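Local coordinates for protein salicylate 5-hydroxylase, large oxygenase component (Ralstonia sp., PDB 7C8Z) that hydroxylates salicylate at the 5-position to give gentisate, as the oxygenase component of a multicomponent system, using a Rieske [2Fe-2S] cluster and a mononuclear iron, at residues 181-186 / 208-212; 194-200 / 271-275. One frame throughout, in Å; residues are numbered along the deposited sequence.

Contact 1 of 2, residues 181-186 / 208-212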
loop_
_atom_site.group_PDB
_atom_site.type_symbol
_atom_site.label_atom_id
_atom_site.label_comp_id
_atom_site.label_asym_id
_atom_site.label_seq_id
_atom_site.Cartn_x
_atom_site.Cartn_y
_atom_site.Cartn_z
ATOM N N ARG A 181 -19.407 33.731 -8.069
ATOM C CA ARG A 181 -19.018 35.128 -8.205
ATOM C C ARG A 181 -17.698 35.204 -8.955
ATOM O O ARG A 181 -16.766 34.453 -8.650
ATOM C CB ARG A 181 -18.888 35.816 -6.844
ATOM C CG ARG A 181 -18.541 37.295 -6.960
ATOM C CD ARG A 181 -18.319 37.944 -5.609
ATOM N NE ARG A 181 -18.078 39.380 -5.734
ATOM C CZ ARG A 181 -18.941 40.319 -5.357
ATOM N NH1 ARG A 181 -20.108 39.972 -4.832
ATOM N NH2 ARG A 181 -18.640 41.603 -5.504
ATOM N N GLY A 182 -17.634 36.088 -9.948
ATOM C CA GLY A 182 -16.406 36.339 -10.678
ATOM C C GLY A 182 -15.866 35.150 -11.446
ATOM O O GLY A 182 -14.736 35.188 -11.943
ATOM N N GLY A 183 -16.653 34.083 -11.543
ATOM C CA GLY A 183 -16.216 32.865 -12.185
ATOM C C GLY A 183 -15.877 31.742 -11.232
ATOM O O GLY A 183 -15.698 30.604 -11.682
ATOM N N ALA A 184 -15.770 32.026 -9.940
ATOM C CA ALA A 184 -15.498 31.003 -8.945
ATOM C C ALA A 184 -16.806 30.551 -8.309
ATOM O O ALA A 184 -17.756 31.328 -8.178
ATOM C CB ALA A 184 -14.537 31.522 -7.874
ATOM N N VAL A 185 -16.842 29.286 -7.896
ATOM C CA VAL A 185 -18.052 28.654 -7.384
ATOM C C VAL A 185 -17.715 27.992 -6.057
ATOM O O VAL A 185 -16.857 27.095 -6.006
ATOM C CB VAL A 185 -18.627 27.622 -8.370
ATOM C CG1 VAL A 185 -19.964 27.108 -7.877
ATOM C CG2 VAL A 185 -18.773 28.228 -9.758
ATOM N N PHE A 186 -18.384 28.439 -4.997
ATOM C CA PHE A 186 -18.358 27.852 -3.669
ATOM C C PHE A 186 -19.715 27.230 -3.378
ATOM O O PHE A 186 -20.722 27.557 -4.012
ATOM C CB PHE A 186 -18.043 28.910 -2.598
ATOM C CG PHE A 186 -16.629 29.410 -2.632
ATOM C CD1 PHE A 186 -16.166 30.145 -3.708
ATOM C CD2 PHE A 186 -15.764 29.145 -1.583
ATOM C CE1 PHE A 186 -14.868 30.598 -3.743
ATOM C CE2 PHE A 186 -14.467 29.599 -1.612
ATOM C CZ PHE A 186 -14.017 30.325 -2.693
ATOM N N PHE A 208 -10.381 38.928 -3.731
ATOM C CA PHE A 208 -11.131 37.909 -4.459
ATOM C C PHE A 208 -11.592 38.445 -5.807
ATOM O O PHE A 208 -11.318 37.852 -6.855
ATOM C CB PHE A 208 -12.327 37.437 -3.627
ATOM C CG PHE A 208 -13.137 36.343 -4.285
ATOM C CD1 PHE A 208 -14.062 36.635 -5.281
ATOM C CD2 PHE A 208 -12.978 35.020 -3.900
ATOM C CE1 PHE A 208 -14.802 35.629 -5.885
ATOM C CE2 PHE A 208 -13.717 34.012 -4.497
ATOM C CZ PHE A 208 -14.630 34.318 -5.490
ATOM N N ASP A 209 -12.316 39.569 -5.791
ATOM C CA ASP A 209 -12.775 40.186 -7.030
ATOM C C ASP A 209 -11.615 40.710 -7.862
ATOM O O ASP A 209 -11.726 40.815 -9.086
ATOM C CB ASP A 209 -13.760 41.308 -6.711
ATOM C CG ASP A 209 -14.974 40.815 -5.946
ATOM O OD1 ASP A 209 -15.285 39.607 -6.027
ATOM O OD2 ASP A 209 -15.622 41.631 -5.260
ATOM N N ARG A 210 -10.495 41.034 -7.219
ATOM C CA ARG A 210 -9.321 41.485 -7.946
ATOM C C ARG A 210 -8.812 40.401 -8.884
ATOM O O ARG A 210 -8.443 40.686 -10.032
ATOM C CB ARG A 210 -8.234 41.900 -6.956
ATOM C CG ARG A 210 -6.909 42.169 -7.605
ATOM C CD ARG A 210 -5.786 42.140 -6.598
ATOM N NE ARG A 210 -4.521 42.478 -7.232
ATOM C CZ ARG A 210 -3.587 41.589 -7.548
ATOM N NH1 ARG A 210 -3.780 40.307 -7.281
ATOM N NH2 ARG A 210 -2.461 41.982 -8.127
ATOM N N VAL A 211 -8.810 39.145 -8.427
ATOM C CA VAL A 211 -8.441 38.059 -9.332
ATOM C C VAL A 211 -9.609 37.704 -10.245
ATOM O O VAL A 211 -9.464 37.650 -11.472
ATOM C CB VAL A 211 -7.957 36.841 -8.524
ATOM C CG1 VAL A 211 -8.078 35.583 -9.351
ATOM C CG2 VAL A 211 -6.517 37.030 -8.085
ATOM N N PHE A 212 -10.783 37.458 -9.664
ATOM C CA PHE A 212 -11.989 37.136 -10.427
ATOM C C PHE A 212 -12.748 38.432 -10.704
ATOM O O PHE A 212 -13.730 38.770 -10.042
ATOM C CB PHE A 212 -12.847 36.135 -9.666
ATOM C CG PHE A 212 -12.120 34.880 -9.279
ATOM C CD1 PHE A 212 -11.776 33.937 -10.237
ATOM C CD2 PHE A 212 -11.790 34.635 -7.956
ATOM C CE1 PHE A 212 -11.111 32.778 -9.882
ATOM C CE2 PHE A 212 -11.126 33.474 -7.593
ATOM C CZ PHE A 212 -10.785 32.548 -8.555
#
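Gly182 and Phe212 bring the backbones closest, their CA atoms 4.5 Å apart, where the type I' turn of the hairpin from Arg181 to Ala184 meets the residue that leaves the helix ending at 211. The turn is closed by paired backbone bonds between Arg181 and Ala184, and Gly182 and Gly183 occupy its two positive-phi corners. On the outer flank Arg181 reaches over to Asp209. Its chain is extended as far as NE, with CG anti to the backbone N (chi1 -178°), and this carries NE to 2.8 Å from Asp209 OD1. A weak second bond runs from Arg181 NH2 to Asp209 OD2, making a two-pronged salt bridge whose guanidinium and carboxylate planes lie 17° apart. The rest of the contact is apolar. Ala184 CB sits over the centre of one face of the Phe212 ring, a CH-pi contact 3.9 Å from CB to the ring centroid, while Val211 CG1 of the same helix end lies over the opposite face. The same methyl touches Phe208 CZ at 3.7 Å. Farther along the strand, Phe186 CE1 meets Phe208 CE2 at the edge of the Phe208 ring. This joint packs the 175-181/184-188 hairpin of the Rieske domain against the C-terminal end of helix 196-211; beyond it, strands 321-326 and 330-335 of the catalytic sheet receive Phe186, Phe208 and Phe212.

Contact 2 of 2, residues 194-200 / 271-275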
loop_
_atom_site.group_PDB
_atom_site.type_symbol
_atom_site.label_atom_id
_atom_site.label_comp_id
_atom_site.label_asym_id
_atom_site.label_seq_id
_atom_site.Cartn_x
_atom_site.Cartn_y
_atom_site.Cartn_z
ATOM N N GLU A 194 -24.099 32.515 6.302
ATOM C CA GLU A 194 -23.984 33.916 5.921
ATOM C C GLU A 194 -23.746 34.008 4.419
ATOM O O GLU A 194 -23.192 33.074 3.825
ATOM C CB GLU A 194 -22.841 34.577 6.690
ATOM C CG GLU A 194 -21.557 33.758 6.656
ATOM C CD GLU A 194 -20.600 34.104 7.778
ATOM O OE1 GLU A 194 -20.335 35.309 7.988
ATOM O OE2 GLU A 194 -20.106 33.165 8.445
ATOM N N PRO A 195 -24.187 35.079 3.760
ATOM C CA PRO A 195 -23.882 35.239 2.334
ATOM C C PRO A 195 -22.381 35.224 2.077
ATOM O O PRO A 195 -21.566 35.525 2.952
ATOM C CB PRO A 195 -24.497 36.599 1.985
ATOM C CG PRO A 195 -25.549 36.816 3.015
ATOM C CD PRO A 195 -25.078 36.135 4.266
ATOM N N PHE A 196 -22.029 34.855 0.843
ATOM C CA PHE A 196 -20.625 34.710 0.465
ATOM C C PHE A 196 -19.846 35.999 0.703
ATOM O O PHE A 196 -18.711 35.968 1.203
ATOM C CB PHE A 196 -20.536 34.282 -1.000
ATOM C CG PHE A 196 -19.139 34.030 -1.477
ATOM C CD1 PHE A 196 -18.447 32.898 -1.077
ATOM C CD2 PHE A 196 -18.518 34.921 -2.338
ATOM C CE1 PHE A 196 -17.159 32.662 -1.524
ATOM C CE2 PHE A 196 -17.228 34.691 -2.787
ATOM C CZ PHE A 196 -16.549 33.561 -2.379
ATOM N N GLU A 197 -20.443 37.140 0.350
ATOM C CA GLU A 197 -19.775 38.429 0.513
ATOM C C GLU A 197 -19.497 38.723 1.984
ATOM O O GLU A 197 -18.389 39.133 2.349
ATOM C CB GLU A 197 -20.620 39.533 -0.122
ATOM C CG GLU A 197 -20.810 39.376 -1.631
ATOM C CD GLU A 197 -21.888 38.359 -1.996
ATOM O OE1 GLU A 197 -22.710 38.024 -1.115
ATOM O OE2 GLU A 197 -21.903 37.884 -3.157
ATOM N N GLU A 198 -20.494 38.511 2.848
ATOM C CA GLU A 198 -20.274 38.694 4.279
ATOM C C GLU A 198 -19.369 37.609 4.847
ATOM O O GLU A 198 -18.691 37.834 5.855
ATOM C CB GLU A 198 -21.611 38.711 5.017
ATOM C CG GLU A 198 -22.462 39.936 4.725
ATOM C CD GLU A 198 -23.861 39.817 5.289
ATOM O OE1 GLU A 198 -24.805 40.321 4.646
ATOM O OE2 GLU A 198 -24.015 39.220 6.376
ATOM N N PHE A 199 -19.348 36.431 4.220
ATOM C CA PHE A 199 -18.416 35.392 4.637
ATOM C C PHE A 199 -16.979 35.844 4.426
ATOM O O PHE A 199 -16.112 35.606 5.275
ATOM C CB PHE A 199 -18.694 34.097 3.869
ATOM C CG PHE A 199 -17.837 32.932 4.294
ATOM C CD1 PHE A 199 -17.991 32.358 5.547
ATOM C CD2 PHE A 199 -16.893 32.394 3.430
ATOM C CE1 PHE A 199 -17.209 31.279 5.936
ATOM C CE2 PHE A 199 -16.112 31.314 3.813
ATOM C CZ PHE A 199 -16.271 30.758 5.068
ATOM N N LEU A 200 -16.708 36.511 3.302
ATOM C CA LEU A 200 -15.341 36.936 3.023
ATOM C C LEU A 200 -14.982 38.248 3.706
ATOM O O LEU A 200 -13.813 38.458 4.046
ATOM C CB LEU A 200 -15.126 37.081 1.517
ATOM C CG LEU A 200 -15.062 35.789 0.711
ATOM C CD1 LEU A 200 -14.645 36.093 -0.714
ATOM C CD2 LEU A 200 -14.110 34.800 1.368
ATOM N N PHE A 271 -10.589 36.497 11.610
ATOM C CA PHE A 271 -9.202 36.049 11.496
ATOM C C PHE A 271 -9.067 34.729 10.746
ATOM O O PHE A 271 -8.004 34.094 10.808
ATOM C CB PHE A 271 -8.520 35.904 12.862
ATOM C CG PHE A 271 -8.633 37.117 13.732
ATOM C CD1 PHE A 271 -8.443 38.384 13.209
ATOM C CD2 PHE A 271 -8.914 36.988 15.083
ATOM C CE1 PHE A 271 -8.542 39.504 14.016
ATOM C CE2 PHE A 271 -9.015 38.102 15.894
ATOM C CZ PHE A 271 -8.828 39.363 15.359
ATOM N N ARG A 272 -10.109 34.290 10.041
ATOM C CA ARG A 272 -10.064 33.007 9.353
ATOM C C ARG A 272 -9.511 33.132 7.936
ATOM O O ARG A 272 -8.672 32.325 7.521
ATOM C CB ARG A 272 -11.462 32.378 9.332
ATOM C CG ARG A 272 -12.543 33.324 8.849
ATOM C CD ARG A 272 -13.931 32.814 9.162
ATOM N NE ARG A 272 -14.944 33.630 8.500
ATOM C CZ ARG A 272 -16.250 33.473 8.667
ATOM N NH1 ARG A 272 -16.701 32.528 9.482
ATOM N NH2 ARG A 272 -17.101 34.258 8.020
ATOM N N HIS A 273 -9.979 34.116 7.177
ATOM C CA HIS A 273 -9.488 34.336 5.827
ATOM C C HIS A 273 -8.363 35.358 5.857
ATOM O O HIS A 273 -8.304 36.212 6.744
ATOM C CB HIS A 273 -10.609 34.816 4.903
ATOM C CG HIS A 273 -11.916 34.120 5.115
ATOM N ND1 HIS A 273 -12.007 32.796 5.489
ATOM C CD2 HIS A 273 -13.189 34.567 5.004
ATOM C CE1 HIS A 273 -13.279 32.458 5.597
ATOM N NE2 HIS A 273 -14.018 33.515 5.309
ATOM N N ALA A 274 -7.475 35.282 4.868
ATOM C CA ALA A 274 -6.339 36.197 4.879
ATOM C C ALA A 274 -5.893 36.502 3.459
ATOM O O ALA A 274 -6.206 35.776 2.514
ATOM C CB ALA A 274 -5.166 35.636 5.691
ATOM N N ALA A 275 -5.169 37.609 3.322
ATOM C CA ALA A 275 -4.590 38.012 2.047
ATOM C C ALA A 275 -3.193 38.545 2.309
ATOM O O ALA A 275 -3.021 39.462 3.117
ATOM C CB ALA A 275 -5.452 39.072 1.350
#
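The start of helix 196-211, with Pro195 at its N-cap, docks here on the loop that leads into strand 274-278 of the catalytic domain. Arg272 and His273 come from that loop and converge on Phe199. The arginine chain runs extended to NE, and its NH2 bonds to the backbone O of Phe199 at 3.2 Å, on a lone pair in the carbonyl plane. The same nitrogen makes a salt bridge with Glu194, weakly bonded to both oxygens, the nearer being OE2 at 3.2 Å. Glu194 and Arg272 approach from opposite directions, their carboxylate and guanidinium planes 59° apart. Phe199 CE1 lies over the centre of one guanidinium face, 3.6 Å from Arg272 CZ. His273 comes to the Phe199 ring with NE2 over one face, offset toward the rim and 3.4 Å from Phe199 CE2; the two ring planes are inclined at 58°. Phe199 CG stands anti to its own N (chi1 -176°), which turns one side of the ring toward both loop side chains. Leu200 adds CD2 against His273 CD2 at 3.8 Å. Outside the pair, Asp268 holds Arg272 NE by a salt bridge and His273 N by a hydrogen bond, while Tyr435 of helix 427-440 bonds to Arg272 NH1. Trp68 packs edge-to-face with Phe199, and Leu200 continues onto Ile326 of strand 321-326.

In the fold
From the N terminus, the chain runs through hairpin 175-181/184-188 and then into helix 196-211. Contact 1 closes the short loop of 21 residues in which the end of that helix folds back onto the hairpin turn. Contact 2 closes a much longer one: the 70 residues between 200 and 271 include the rest of the helix, and 271-275 then comes back to the helix start. The two loops cross, because 194-200 lies between the segments of contact 1 while 271-275 lies beyond 208-212. Their centres are 13 Å apart and joined through Phe196, whose ring meets both Phe186 and Phe208. One helix is thereby fastened to the hairpin at its C-terminal end and, at its start, to the loop leading into strand 274-278 of the catalytic sheet.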